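PDB 4EWT: peptidase, M20/M25/M40 family from Staphylococcus aureus, which probably hydrolyses amide bonds of N-acylated amino acids or related substrates, as a manganese-bound aminoacylase-like member of the M20 metallopeptidase family. Local coordinates for residues L190-K195 against Y285-T290; N206-A211 against D251-E256. All blocks are in the same frame, centred on the assembly; numbering follows the deposited sequence.

Contact 1 of 2, residues L190-K195 against Y285-T290; sequences LKVQGK and YGVTCT
Lys191 and Thr290 face each other as a hydrogen-bonded antiparallel pair, and Gln193 with Thr288 repeats it. Lys191 N to Thr290 O, Thr290 N to Lys191 O, Gln193 N to Thr288 O and Thr288 N to Gln193 O are each 2.8 Å, with N-H...O angles of at least 163°. Between them lies the non-hydrogen-bonded pair Val192 and Cys289, Cys289 CA contacting Lys191 O (CA-H...O, 3.2 Å).

Outward along Lys191, CB lies 4.1 Å from Thr290 CB, the two side chains running side by side; an extended start (chi1 174°) and a bend at chi3 of 75° place CE 3.9 Å from Thr290 OG1, after which NZ leads away from the neighbouring strand.

On the other face, Leu190 CD1 rests 3.7 Å from Cys289 CB, and Val192 CG1 meets Val287 CB at 4.0 Å. Helix 264-285 touches Leu190 and Cys289, while helix 208-226 adds Ala211 against both valines.

The more exposed face carries lysine, glutamine and threonines, the helix-covered one apolar groups and a thiol. Backbone bonds supply the directional link between strands, side chains on both faces add packing, and the apolar face probably fastens the sheet to its helices in an open-faced alpha/beta sandwich.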
# COMPACT_ATOMS: atom_id res chain seq x y z
N LEU A 190 0.18 12.45 14.71
CA LEU A 190 -0.26 12.96 13.43
C LEU A 190 -1.78 12.95 13.39
O LEU A 190 -2.41 11.90 13.59
CB LEU A 190 0.31 12.14 12.27
CG LEU A 190 -0.24 12.42 10.86
CD1 LEU A 190 0.13 13.82 10.32
CD2 LEU A 190 0.26 11.34 9.93
N LYS A 191 -2.35 14.11 13.14
CA LYS A 191 -3.77 14.17 12.95
C LYS A 191 -4.02 14.25 11.45
O LYS A 191 -3.42 15.07 10.78
CB LYS A 191 -4.39 15.37 13.69
CG LYS A 191 -5.88 15.54 13.37
CD LYS A 191 -6.58 16.46 14.35
CE LYS A 191 -6.23 17.90 14.10
NZ LYS A 191 -7.23 18.83 14.76
N VAL A 192 -4.86 13.35 10.95
CA VAL A 192 -5.23 13.32 9.54
C VAL A 192 -6.70 13.72 9.47
O VAL A 192 -7.58 12.96 9.92
CB VAL A 192 -5.01 11.92 8.90
CG1 VAL A 192 -5.38 11.92 7.41
CG2 VAL A 192 -3.53 11.43 9.05
N GLN A 193 -6.96 14.92 8.96
CA GLN A 193 -8.31 15.44 8.86
C GLN A 193 -8.80 15.35 7.42
O GLN A 193 -8.25 16.01 6.53
CB GLN A 193 -8.34 16.89 9.37
CG GLN A 193 -9.66 17.65 9.15
CD GLN A 193 -10.76 17.22 10.10
OE1 GLN A 193 -11.79 16.71 9.67
NE2 GLN A 193 -10.54 17.44 11.40
N GLY A 194 -9.79 14.50 7.19
CA GLY A 194 -10.52 14.46 5.92
C GLY A 194 -11.87 15.16 6.10
O GLY A 194 -11.95 16.21 6.72
N LYS A 195 -12.91 14.54 5.59
CA LYS A 195 -14.25 15.06 5.69
C LYS A 195 -15.20 13.87 5.85
O LYS A 195 -15.23 12.97 5.02
CB LYS A 195 -14.60 15.86 4.42
CG LYS A 195 -16.07 16.27 4.35
CD LYS A 195 -16.42 16.82 2.97
CE LYS A 195 -16.57 18.31 3.01
NZ LYS A 195 -17.92 18.69 3.51
N TYR A 285 -4.01 12.85 -0.93
CA TYR A 285 -5.40 12.55 -0.53
C TYR A 285 -6.30 13.76 -0.25
O TYR A 285 -7.49 13.58 0.03
CB TYR A 285 -5.41 11.57 0.63
CG TYR A 285 -4.85 10.24 0.16
CD1 TYR A 285 -5.64 9.33 -0.52
CD2 TYR A 285 -3.51 9.95 0.33
CE1 TYR A 285 -5.10 8.12 -1.00
CE2 TYR A 285 -2.97 8.76 -0.12
CZ TYR A 285 -3.77 7.86 -0.78
OH TYR A 285 -3.22 6.70 -1.24
N GLY A 286 -5.74 14.96 -0.32
CA GLY A 286 -6.53 16.20 -0.07
C GLY A 286 -6.94 16.28 1.38
O GLY A 286 -7.92 16.93 1.71
N VAL A 287 -6.20 15.62 2.26
CA VAL A 287 -6.46 15.73 3.69
C VAL A 287 -5.63 16.86 4.27
O VAL A 287 -4.72 17.36 3.61
CB VAL A 287 -6.09 14.43 4.43
CG1 VAL A 287 -7.15 13.35 4.16
CG2 VAL A 287 -4.68 13.94 4.03
N THR A 288 -5.95 17.28 5.50
CA THR A 288 -5.08 18.21 6.25
C THR A 288 -4.36 17.41 7.32
O THR A 288 -4.99 16.67 8.08
CB THR A 288 -5.90 19.34 6.92
OG1 THR A 288 -6.77 19.90 5.95
CG2 THR A 288 -4.99 20.45 7.46
N CYS A 289 -3.03 17.56 7.39
CA CYS A 289 -2.24 16.82 8.37
C CYS A 289 -1.69 17.77 9.42
O CYS A 289 -1.15 18.82 9.07
CB CYS A 289 -1.07 16.15 7.69
SG CYS A 289 -1.56 14.72 6.76
N THR A 290 -1.82 17.39 10.69
CA THR A 290 -1.18 18.14 11.78
C THR A 290 -0.18 17.23 12.46
O THR A 290 -0.56 16.32 13.21
CB THR A 290 -2.22 18.71 12.78
OG1 THR A 290 -3.29 19.31 12.05
CG2 THR A 290 -1.57 19.78 13.71

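Contact 2 of 2, residues N206-A211 against D251-E256; sequences NDAIVA and DVVEIE
Ala208, in the first turn of helix 208-226, comes closest by backbone to Val252 at the start of the strand run 252-256, their CA atoms 5.3 Å apart. From there the segments diverge, and no hydrogen bond joins them. Asp207 is the N-cap of the helix. Its OD1 takes the Val210 N-H at 3.3 Å, from well above the carboxylate plane, and a weak, bent bond from Ile209 N.

Ala208 CB points at the strand and sits on main chain, 3.7 Å from Val252 N and equally far from Asp251 C. Val253 straddles Ala208 O at the start of the helix: CG2 lies 3.7 Å from Ala208 O, while CG1 reaches Ala208 CB at 3.9 Å and Ile209 CG1 at 3.6 Å. With chi1 at -51°, Val253 CG1 stands anti to its own carbonyl carbon and CG2 between N and C, which brings both methyls to the helix. The Ile209 and Val253 side chains cross at about a right angle.

Van der Waals contact thus seats the helix start on the antiparallel sheet, with a backbone hydrogen bond between Ala208 and Lys250 just beside it. This alpha/beta domain commonly mediates dimerisation in M20 relatives; consistently, Asp207 OD2 forms a salt bridge with Arg225 of the second subunit, so the capping carboxylate also joins subunits, and the arginine would probably favour its charged form.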
# COMPACT_ATOMS: atom_id res chain seq x y z
N ASN A 206 -14.27 12.60 2.35
CA ASN A 206 -12.83 12.35 2.20
C ASN A 206 -12.36 11.47 3.35
O ASN A 206 -12.19 11.92 4.48
CB ASN A 206 -12.03 13.66 2.15
CG ASN A 206 -10.61 13.47 1.65
OD1 ASN A 206 -9.80 14.39 1.74
ND2 ASN A 206 -10.30 12.30 1.11
N ASP A 207 -12.15 10.21 3.04
CA ASP A 207 -12.01 9.14 4.02
C ASP A 207 -10.67 9.25 4.77
O ASP A 207 -9.62 9.03 4.20
CB ASP A 207 -12.13 7.81 3.24
CG ASP A 207 -12.41 6.62 4.11
OD1 ASP A 207 -11.95 6.58 5.28
OD2 ASP A 207 -13.09 5.68 3.60
N ALA A 208 -10.71 9.61 6.05
CA ALA A 208 -9.47 9.69 6.82
C ALA A 208 -8.86 8.31 7.11
O ALA A 208 -7.65 8.20 7.27
CB ALA A 208 -9.68 10.46 8.11
N ILE A 209 -9.68 7.28 7.19
CA ILE A 209 -9.14 5.93 7.47
C ILE A 209 -8.32 5.43 6.28
O ILE A 209 -7.24 4.91 6.46
CB ILE A 209 -10.24 4.93 7.92
CG1 ILE A 209 -10.64 5.26 9.37
CG2 ILE A 209 -9.76 3.46 7.79
CD1 ILE A 209 -11.92 4.60 9.86
N VAL A 210 -8.86 5.57 5.07
CA VAL A 210 -8.14 5.23 3.85
C VAL A 210 -6.83 6.05 3.78
O VAL A 210 -5.77 5.47 3.56
CB VAL A 210 -9.04 5.48 2.61
CG1 VAL A 210 -8.21 5.61 1.35
CG2 VAL A 210 -10.12 4.40 2.49
N ALA A 211 -6.88 7.36 4.01
CA ALA A 211 -5.66 8.16 3.92
C ALA A 211 -4.62 7.75 4.96
O ALA A 211 -3.43 7.66 4.65
CB ALA A 211 -5.98 9.69 4.06
N ASP A 251 -14.07 11.07 9.62
CA ASP A 251 -13.61 12.44 9.30
C ASP A 251 -12.17 12.74 9.71
O ASP A 251 -11.51 13.57 9.09
CB ASP A 251 -14.54 13.49 9.93
CG ASP A 251 -14.49 13.50 11.45
OD1 ASP A 251 -14.31 12.43 12.08
OD2 ASP A 251 -14.64 14.60 12.04
N VAL A 252 -11.70 12.05 10.75
CA VAL A 252 -10.40 12.30 11.34
C VAL A 252 -9.84 11.01 11.95
O VAL A 252 -10.59 10.24 12.55
CB VAL A 252 -10.43 13.47 12.36
CG1 VAL A 252 -11.39 13.18 13.49
CG2 VAL A 252 -9.03 13.75 12.92
N VAL A 253 -8.55 10.75 11.73
CA VAL A 253 -7.85 9.72 12.49
C VAL A 253 -6.65 10.34 13.24
O VAL A 253 -6.03 11.30 12.77
CB VAL A 253 -7.45 8.44 11.66
CG1 VAL A 253 -8.64 7.85 10.88
CG2 VAL A 253 -6.31 8.71 10.72
N GLU A 254 -6.36 9.85 14.42
CA GLU A 254 -5.17 10.24 15.13
C GLU A 254 -4.19 9.14 15.20
O GLU A 254 -4.46 8.09 15.67
CB GLU A 254 -5.44 10.68 16.55
CG GLU A 254 -6.46 11.67 16.71
CD GLU A 254 -5.97 13.05 16.68
OE1 GLU A 254 -4.78 13.29 16.54
OE2 GLU A 254 -6.83 13.91 16.76
N ILE A 255 -3.02 9.43 14.72
CA ILE A 255 -1.94 8.47 14.69
C ILE A 255 -0.86 8.89 15.68
O ILE A 255 -0.49 10.06 15.74
CB ILE A 255 -1.36 8.32 13.27
CG1 ILE A 255 -2.29 7.43 12.41
CG2 ILE A 255 0.08 7.78 13.31
CD1 ILE A 255 -2.21 7.75 10.91
N GLU A 256 -0.38 7.94 16.47
CA GLU A 256 0.75 8.20 17.34
C GLU A 256 1.84 7.18 17.08
O GLU A 256 1.57 5.97 16.94
CB GLU A 256 0.33 8.20 18.81
CG GLU A 256 -0.58 9.36 19.19
CD GLU A 256 -0.95 9.34 20.67
OE1 GLU A 256 -0.67 8.32 21.33
OE2 GLU A 256 -1.52 10.34 21.16

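Overall arrangement
After the strands and helices that supply most of the manganese ligands, the chain reaches 190-195 at the end of strand 179-193, then enters helix 208-226 through 206-211. Strand 248-261 returns to that helix, closing contact 2 over 39 intervening residues. Only after helix 264-285 does 285-290 come back to 190-195, so the loop of contact 1 encloses contact 2 whole. Strand 179-193 lies between 248-261 and 288-295, with Leu190 N 2.7 Å from Ile255 O, a probable hydrogen bond. Their centres 7 Å apart and about 34-35 Å from the chain's centre, the contacts tie together three strands of the antiparallel sheet, separate from the mixed eight-stranded one, and two helices; both touch the second subunit.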